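4-alpha-glucanotransferase (Aquifex aeolicus, PDB 1TZ7) is an amylomaltase, also called disproportionating enzyme or D-enzyme, built round a parallel eight-stranded beta barrel with helices outside it. Local coordinates at residues Arg287-Ile290 and Arg291-Leu294; Thr336-Lys339 and Lys340-Ser343; Leu294-Leu297 and Lys298-Phe302. One frame throughout, in Å; residues are numbered along the deposited sequence.

Contact 1: Arg287-Ile290 and Arg291-Leu294; sequences RWWI and RRVL. Unlike the reference sequence in segment 291-294: Leu294 (reference His).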
loop_
_atom_site.group_PDB
_atom_site.type_symbol
_atom_site.label_atom_id
_atom_site.label_comp_id
_atom_site.label_asym_id
_atom_site.label_seq_id
_atom_site.Cartn_x
_atom_site.Cartn_y
_atom_site.Cartn_z
ATOM N N ARG A 287 5.080 -21.252 0.658
ATOM C CA ARG A 287 5.601 -20.804 1.955
ATOM C C ARG A 287 6.122 -19.357 1.918
ATOM O O ARG A 287 6.141 -18.684 2.932
ATOM C CB ARG A 287 6.674 -21.766 2.494
ATOM C CG ARG A 287 7.978 -21.864 1.647
ATOM C CD ARG A 287 9.009 -22.915 2.190
ATOM N NE ARG A 287 8.345 -24.098 2.568
ATOM C CZ ARG A 287 8.266 -25.254 1.909
ATOM N NH1 ARG A 287 8.948 -25.546 0.793
ATOM N NH2 ARG A 287 7.528 -26.167 2.461
ATOM N N TRP A 288 6.522 -18.888 0.738
ATOM C CA TRP A 288 6.917 -17.486 0.569
ATOM C C TRP A 288 5.710 -16.567 0.743
ATOM O O TRP A 288 5.790 -15.550 1.426
ATOM C CB TRP A 288 7.545 -17.270 -0.808
ATOM C CG TRP A 288 8.038 -15.877 -1.031
ATOM C CD1 TRP A 288 9.192 -15.330 -0.556
ATOM C CD2 TRP A 288 7.395 -14.851 -1.797
ATOM N NE1 TRP A 288 9.308 -14.026 -0.976
ATOM C CE2 TRP A 288 8.217 -13.705 -1.740
ATOM C CE3 TRP A 288 6.201 -14.780 -2.529
ATOM C CZ2 TRP A 288 7.888 -12.508 -2.385
ATOM C CZ3 TRP A 288 5.878 -13.589 -3.167
ATOM C CH2 TRP A 288 6.720 -12.473 -3.091
ATOM N N TRP A 289 4.592 -16.940 0.132
ATOM C CA TRP A 289 3.360 -16.170 0.265
ATOM C C TRP A 289 2.830 -16.217 1.699
ATOM O O TRP A 289 2.326 -15.226 2.213
ATOM C CB TRP A 289 2.295 -16.680 -0.717
ATOM C CG TRP A 289 2.290 -15.921 -1.996
ATOM C CD1 TRP A 289 2.772 -16.339 -3.203
ATOM C CD2 TRP A 289 1.796 -14.595 -2.200
ATOM N NE1 TRP A 289 2.600 -15.355 -4.148
ATOM C CE2 TRP A 289 2.002 -14.273 -3.557
ATOM C CE3 TRP A 289 1.189 -13.640 -1.371
ATOM C CZ2 TRP A 289 1.628 -13.043 -4.099
ATOM C CZ3 TRP A 289 0.819 -12.418 -1.917
ATOM C CH2 TRP A 289 1.038 -12.134 -3.262
ATOM N N ILE A 290 2.954 -17.372 2.335
ATOM C CA ILE A 290 2.584 -17.511 3.737
ATOM C C ILE A 290 3.422 -16.574 4.614
ATOM O O ILE A 290 2.896 -15.919 5.503
ATOM C CB ILE A 290 2.762 -18.972 4.193
ATOM C CG1 ILE A 290 1.648 -19.839 3.607
ATOM C CG2 ILE A 290 2.767 -19.065 5.738
ATOM C CD1 ILE A 290 1.954 -21.315 3.616
ATOM N N ARG A 291 4.726 -16.518 4.350
ATOM C CA ARG A 291 5.618 -15.633 5.101
ATOM C C ARG A 291 5.266 -14.155 4.873
ATOM O O ARG A 291 5.359 -13.346 5.790
ATOM C CB ARG A 291 7.084 -15.897 4.727
ATOM C CG ARG A 291 7.686 -17.132 5.419
ATOM C CD ARG A 291 9.196 -17.069 5.599
ATOM N NE ARG A 291 9.894 -16.850 4.329
ATOM C CZ ARG A 291 10.157 -17.808 3.434
ATOM N NH1 ARG A 291 10.794 -17.505 2.311
ATOM N NH2 ARG A 291 9.785 -19.067 3.662
ATOM N N ARG A 292 4.857 -13.818 3.645
ATOM C CA ARG A 292 4.401 -12.454 3.327
ATOM C C ARG A 292 3.206 -12.069 4.185
ATOM O O ARG A 292 3.131 -10.956 4.698
ATOM C CB ARG A 292 3.997 -12.350 1.853
ATOM C CG ARG A 292 5.102 -11.996 0.930
ATOM C CD ARG A 292 4.619 -11.476 -0.417
ATOM N NE ARG A 292 4.202 -10.075 -0.351
ATOM C CZ ARG A 292 3.593 -9.428 -1.340
ATOM N NH1 ARG A 292 3.260 -8.154 -1.191
ATOM N NH2 ARG A 292 3.318 -10.054 -2.484
ATOM N N VAL A 293 2.262 -12.992 4.319
ATOM C CA VAL A 293 1.026 -12.725 5.038
ATOM C C VAL A 293 1.301 -12.618 6.529
ATOM O O VAL A 293 0.868 -11.675 7.173
ATOM C CB VAL A 293 -0.035 -13.820 4.762
ATOM C CG1 VAL A 293 -1.240 -13.669 5.697
ATOM C CG2 VAL A 293 -0.481 -13.766 3.310
ATOM N N LEU A 294 2.041 -13.587 7.068
ATOM C CA LEU A 294 2.436 -13.571 8.485
ATOM C C LEU A 294 3.142 -12.250 8.836
ATOM O O LEU A 294 2.823 -11.613 9.836
ATOM C CB LEU A 294 3.361 -14.771 8.801
ATOM C CG LEU A 294 3.217 -15.443 10.178
ATOM C CD1 LEU A 294 1.899 -16.144 10.303
ATOM C CD2 LEU A 294 4.355 -16.425 10.404
#

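Contact 2: Thr336-Lys339 and Lys340-Ser343; sequences TLFK and KLLS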
loop_
_atom_site.group_PDB
_atom_site.type_symbol
_atom_site.label_atom_id
_atom_site.label_comp_id
_atom_site.label_asym_id
_atom_site.label_seq_id
_atom_site.Cartn_x
_atom_site.Cartn_y
_atom_site.Cartn_z
ATOM N N THR A 336 -5.695 -23.367 -4.929
ATOM C CA THR A 336 -4.771 -24.091 -4.053
ATOM C C THR A 336 -4.089 -23.151 -3.062
ATOM O O THR A 336 -3.891 -23.503 -1.903
ATOM C CB THR A 336 -3.699 -24.849 -4.889
ATOM O OG1 THR A 336 -3.712 -24.392 -6.241
ATOM C CG2 THR A 336 -4.040 -26.312 -5.001
ATOM N N LEU A 337 -3.736 -21.955 -3.526
ATOM C CA LEU A 337 -3.043 -20.980 -2.689
ATOM C C LEU A 337 -3.916 -20.529 -1.534
ATOM O O LEU A 337 -3.468 -20.469 -0.396
ATOM C CB LEU A 337 -2.628 -19.757 -3.519
ATOM C CG LEU A 337 -2.206 -18.519 -2.712
ATOM C CD1 LEU A 337 -0.947 -18.800 -1.931
ATOM C CD2 LEU A 337 -2.014 -17.318 -3.622
ATOM N N PHE A 338 -5.159 -20.196 -1.826
ATOM C CA PHE A 338 -6.007 -19.589 -0.825
ATOM C C PHE A 338 -6.595 -20.634 0.129
ATOM O O PHE A 338 -6.908 -20.320 1.265
ATOM C CB PHE A 338 -7.101 -18.749 -1.476
ATOM C CG PHE A 338 -6.650 -17.362 -1.837
ATOM C CD1 PHE A 338 -6.372 -17.026 -3.151
ATOM C CD2 PHE A 338 -6.480 -16.400 -0.856
ATOM C CE1 PHE A 338 -5.946 -15.751 -3.475
ATOM C CE2 PHE A 338 -6.055 -15.132 -1.179
ATOM C CZ PHE A 338 -5.787 -14.808 -2.487
ATOM N N LYS A 339 -6.719 -21.877 -0.335
ATOM C CA LYS A 339 -7.092 -22.988 0.552
ATOM C C LYS A 339 -6.062 -23.135 1.672
ATOM O O LYS A 339 -6.418 -23.322 2.838
ATOM C CB LYS A 339 -7.201 -24.300 -0.231
ATOM C CG LYS A 339 -7.721 -25.489 0.614
ATOM C CD LYS A 339 -8.156 -26.664 -0.260
ATOM C CE LYS A 339 -8.989 -27.691 0.530
ATOM N NZ LYS A 339 -8.793 -27.580 1.997
ATOM N N LYS A 340 -4.787 -23.039 1.312
ATOM C CA LYS A 340 -3.711 -23.127 2.292
ATOM C C LYS A 340 -3.632 -21.867 3.153
ATOM O O LYS A 340 -3.447 -21.955 4.359
ATOM C CB LYS A 340 -2.369 -23.371 1.604
ATOM C CG LYS A 340 -1.537 -24.456 2.256
ATOM C CD LYS A 340 -0.107 -24.029 2.432
ATOM C CE LYS A 340 0.673 -25.028 3.267
ATOM N NZ LYS A 340 1.910 -25.473 2.590
ATOM N N LEU A 341 -3.777 -20.696 2.527
ATOM C CA LEU A 341 -3.699 -19.421 3.260
ATOM C C LEU A 341 -4.825 -19.303 4.295
ATOM O O LEU A 341 -4.607 -18.810 5.395
ATOM C CB LEU A 341 -3.748 -18.220 2.294
ATOM C CG LEU A 341 -2.463 -17.911 1.502
ATOM C CD1 LEU A 341 -2.671 -16.693 0.612
ATOM C CD2 LEU A 341 -1.272 -17.693 2.433
ATOM N N LEU A 342 -6.022 -19.756 3.937
ATOM C CA LEU A 342 -7.174 -19.660 4.840
ATOM C C LEU A 342 -7.133 -20.759 5.919
ATOM O O LEU A 342 -7.815 -20.665 6.923
ATOM C CB LEU A 342 -8.509 -19.726 4.055
ATOM C CG LEU A 342 -9.170 -18.371 3.648
ATOM C CD1 LEU A 342 -9.083 -17.321 4.760
ATOM C CD2 LEU A 342 -8.576 -17.838 2.390
ATOM N N SER A 343 -6.330 -21.794 5.693
ATOM C CA SER A 343 -6.077 -22.798 6.721
ATOM C C SER A 343 -5.093 -22.259 7.757
ATOM O O SER A 343 -5.252 -22.486 8.961
ATOM C CB SER A 343 -5.526 -24.076 6.104
ATOM O OG SER A 343 -6.498 -24.725 5.325
#

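Contact 3: Leu294-Leu297 and Lys298-Phe302; sequences LHNL and KLFDF. Unlike the reference sequence in segment 294-297: Leu294 (reference His).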
loop_
_atom_site.group_PDB
_atom_site.type_symbol
_atom_site.label_atom_id
_atom_site.label_comp_id
_atom_site.label_asym_id
_atom_site.label_seq_id
_atom_site.Cartn_x
_atom_site.Cartn_y
_atom_site.Cartn_z
ATOM N N LEU A 294 2.041 -13.587 7.068
ATOM C CA LEU A 294 2.436 -13.571 8.485
ATOM C C LEU A 294 3.142 -12.250 8.836
ATOM O O LEU A 294 2.823 -11.613 9.836
ATOM C CB LEU A 294 3.361 -14.771 8.801
ATOM C CG LEU A 294 3.217 -15.443 10.178
ATOM C CD1 LEU A 294 1.899 -16.144 10.303
ATOM C CD2 LEU A 294 4.355 -16.425 10.404
ATOM N N HIS A 295 4.094 -11.849 7.997
ATOM C CA HIS A 295 4.851 -10.610 8.217
ATOM C C HIS A 295 3.926 -9.401 8.261
ATOM O O HIS A 295 3.992 -8.588 9.178
ATOM C CB HIS A 295 5.883 -10.425 7.109
ATOM C CG HIS A 295 6.590 -9.103 7.152
ATOM N ND1 HIS A 295 7.680 -8.867 7.962
ATOM C CD2 HIS A 295 6.366 -7.950 6.478
ATOM C CE1 HIS A 295 8.096 -7.626 7.787
ATOM N NE2 HIS A 295 7.315 -7.048 6.891
ATOM N N ASN A 296 3.066 -9.290 7.269
ATOM C CA ASN A 296 2.195 -8.133 7.146
ATOM C C ASN A 296 1.126 -8.075 8.261
ATOM O O ASN A 296 0.645 -6.999 8.606
ATOM C CB ASN A 296 1.532 -8.115 5.766
ATOM C CG ASN A 296 2.442 -7.511 4.679
ATOM O OD1 ASN A 296 2.533 -6.295 4.540
ATOM N ND2 ASN A 296 3.104 -8.372 3.913
ATOM N N LEU A 297 0.780 -9.234 8.827
ATOM C CA LEU A 297 -0.164 -9.281 9.960
ATOM C C LEU A 297 0.475 -8.789 11.275
ATOM O O LEU A 297 -0.228 -8.540 12.247
ATOM C CB LEU A 297 -0.717 -10.704 10.152
ATOM C CG LEU A 297 -1.818 -11.149 9.172
ATOM C CD1 LEU A 297 -2.204 -12.607 9.437
ATOM C CD2 LEU A 297 -3.047 -10.245 9.271
ATOM N N LYS A 298 1.809 -8.657 11.297
ATOM C CA LYS A 298 2.495 -7.937 12.394
ATOM C C LYS A 298 2.127 -6.453 12.371
ATOM O O LYS A 298 2.116 -5.785 13.413
ATOM C CB LYS A 298 4.017 -8.075 12.271
ATOM C CG LYS A 298 4.549 -9.477 12.478
ATOM C CD LYS A 298 6.084 -9.511 12.295
ATOM C CE LYS A 298 6.675 -10.876 12.656
ATOM N NZ LYS A 298 6.915 -11.012 14.117
ATOM N N LEU A 299 1.834 -5.946 11.176
ATOM C CA LEU A 299 1.581 -4.528 10.972
ATOM C C LEU A 299 0.088 -4.224 10.905
ATOM O O LEU A 299 -0.373 -3.235 11.471
ATOM C CB LEU A 299 2.256 -4.057 9.680
ATOM C CG LEU A 299 3.720 -4.471 9.512
ATOM C CD1 LEU A 299 4.247 -4.038 8.150
ATOM C CD2 LEU A 299 4.577 -3.883 10.634
ATOM N N PHE A 300 -0.661 -5.078 10.202
ATOM C CA PHE A 300 -2.027 -4.754 9.789
ATOM C C PHE A 300 -3.023 -5.798 10.273
ATOM O O PHE A 300 -2.657 -6.930 10.576
ATOM C CB PHE A 300 -2.112 -4.650 8.271
ATOM C CG PHE A 300 -1.009 -3.848 7.655
ATOM C CD1 PHE A 300 -0.125 -4.430 6.762
ATOM C CD2 PHE A 300 -0.854 -2.504 7.966
ATOM C CE1 PHE A 300 0.894 -3.687 6.190
ATOM C CE2 PHE A 300 0.162 -1.762 7.398
ATOM C CZ PHE A 300 1.036 -2.354 6.509
ATOM N N ASP A 301 -4.289 -5.403 10.332
ATOM C CA ASP A 301 -5.374 -6.324 10.636
ATOM C C ASP A 301 -5.944 -6.932 9.365
ATOM O O ASP A 301 -6.263 -8.124 9.322
ATOM C CB ASP A 301 -6.461 -5.596 11.401
ATOM C CG ASP A 301 -5.960 -5.014 12.684
ATOM O OD1 ASP A 301 -5.595 -3.816 12.692
ATOM O OD2 ASP A 301 -5.869 -5.681 13.735
ATOM N N PHE A 302 -6.071 -6.113 8.329
ATOM C CA PHE A 302 -6.529 -6.589 7.036
ATOM C C PHE A 302 -5.487 -6.346 5.948
ATOM O O PHE A 302 -4.747 -5.355 5.977
ATOM C CB PHE A 302 -7.853 -5.916 6.663
ATOM C CG PHE A 302 -9.004 -6.285 7.582
ATOM C CD1 PHE A 302 -9.743 -7.440 7.362
ATOM C CD2 PHE A 302 -9.336 -5.477 8.658
ATOM C CE1 PHE A 302 -10.801 -7.784 8.205
ATOM C CE2 PHE A 302 -10.391 -5.816 9.505
ATOM C CZ PHE A 302 -11.123 -6.974 9.272
#

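Contact 1: Arg287-Ile290 and Arg291-Leu294
Arg292 and Arg291 both reach back to Trp288, one over a face of the indole and the other at its edge. Arg292 lies alongside both tryptophans. Its CD sits over a face of Trp288 in a CH-pi contact, 3.8 Å from the centroid of the six-membered ring and 24° off the ring normal. A bend about the CG-CD bond (chi3 79°) turns NE and the guanidinium toward the far end of Trp289, where NH2 comes to 3.2 Å from CH2. Beyond the indoles, Arg292 NH1 donates to the carbonyl oxygen of Pro228.

Arg291 takes the neighbouring side of the helix. Its NH1 approaches the edge of the Trp288 indole at CD1 (3.9 Å), with the two planes nearly perpendicular, while NH2 rests beside CG of Arg287. Under these side chains the main chain is regular: Arg292 N bonds to Trp288 O (3.0 Å), and Leu294 N to Ile290 O in an almost straight bond of 175°.

Trp289 also packs against Trp278, Phe311 and Tyr276, and together with Ile290 it faces helix 334-344; Trp288 instead meets the loop residues Asn241 and Leu244.

Contact 2: Thr336-Lys339 and Lys340-Ser343
Helix 334-344 is amphipathic here, with Leu337, Phe338 and Leu341 on its buried face, and the contact joins two successive turns of it. Leu337 and Leu341 meet through methyl groups, CD1 to CD1 at 3.7 Å. The first torsions differ: Leu337 carries CG opposite its own nitrogen (chi1 166°), whereas Leu341 carries CG opposite its carbonyl carbon (chi1 -76°), an arrangement that brings the two branches together although the side chains run at a slant to each other.

The same Leu341 CD1 also approaches Phe338, lying 4.1 Å from CD2 of the ring in an oblique position. Leu342 comes to that ring from another direction: its CD2 lies at the edge, near the ring plane, and also packs against the carbonyl oxygen of Phe338. Trp289 and Ile290 of helix 287-297 pack on this apolar surface, and Phe311 meets the Phe338 ring edge-to-face.

Lys340 belongs to a more open side, and its NZ bonds to Gly285 O. In the backbone, Leu341 N to Leu337 O and Leu342 N to Phe338 O are both good bonds of 2.9 Å, but Lys340 N to Thr336 O is weak. Ser343 N to Lys339 O is weak as well, at 3.2 Å, but the serine side chain reaches the same oxygen, Ser343 OG lying 2.9 Å from Lys339 O.

Contact 3: Leu294-Leu297 and Lys298-Phe302
Asn296 and Phe300 lie side by side where helix 287-297 gives way to the loop that enters strand 302-305. Followed outward from the backbone, one edge of the phenylalanine, from CB through CG and CD1 to CE1, follows the asparagine. Its CB and CG lie beside Asn296 O, and CD1 comes within 3.3 Å of that oxygen. CE1 then moves on to the side-chain amide, 3.5 Å from Asn296 OD1, which sits at the ring edge and in its plane. The amide and the ring are only 19° from coplanar. Leu299 CB lies over the centre of one ring face. Phe300 also packs on Leu66 and on Ile223 of strand 222-227. The first torsion of Phe300, with CG opposite the carbonyl carbon (chi1 -46°), lays the ring back along the asparagine.

The backbone turns about the same residue. Asn296 O accepts from Phe300 N at 2.8 Å, in the carbonyl plane, and from Leu299 N at 3.0 Å, well above that plane. One residue earlier, Lys298 N bonds to His295 O at 3.0 Å and only weakly to Leu294 O. The polar ends have partners elsewhere: Asn296 ND2 with Arg292 O, Lys298 NZ with Glu147, and His295 with Phe84 O and Tyr150 OH.

The buried asparagine thus works through three atoms. Its main-chain oxygen takes two amides, ND2 ties the side chain to the preceding turn, and OD1 is directed at the aromatic edge, where the slightly positive ring hydrogens probably make a mildly favourable electrostatic contact.

In the fold
Contacts 1 and 3 follow each other along helix 287-297 and share Leu294, with centres about 11 Å apart. Contact 3 then leads through the loop into strand 302-305 of the parallel sheet, next to strand 222-227. Contact 2 comes later in the chain, on helix 334-344, which precedes strand 350-352. Its centre is also about 11 Å from that of contact 1, and the two helices touch: Ile290 CD1 meets Lys340 CD at 3.6 Å. Contacts 2 and 3 do not touch, their nearest atoms being about 7 Å apart. Two helices that precede neighbouring strands of the sheet are therefore packed together through contacts 1 and 2, as expected in a beta/alpha barrel.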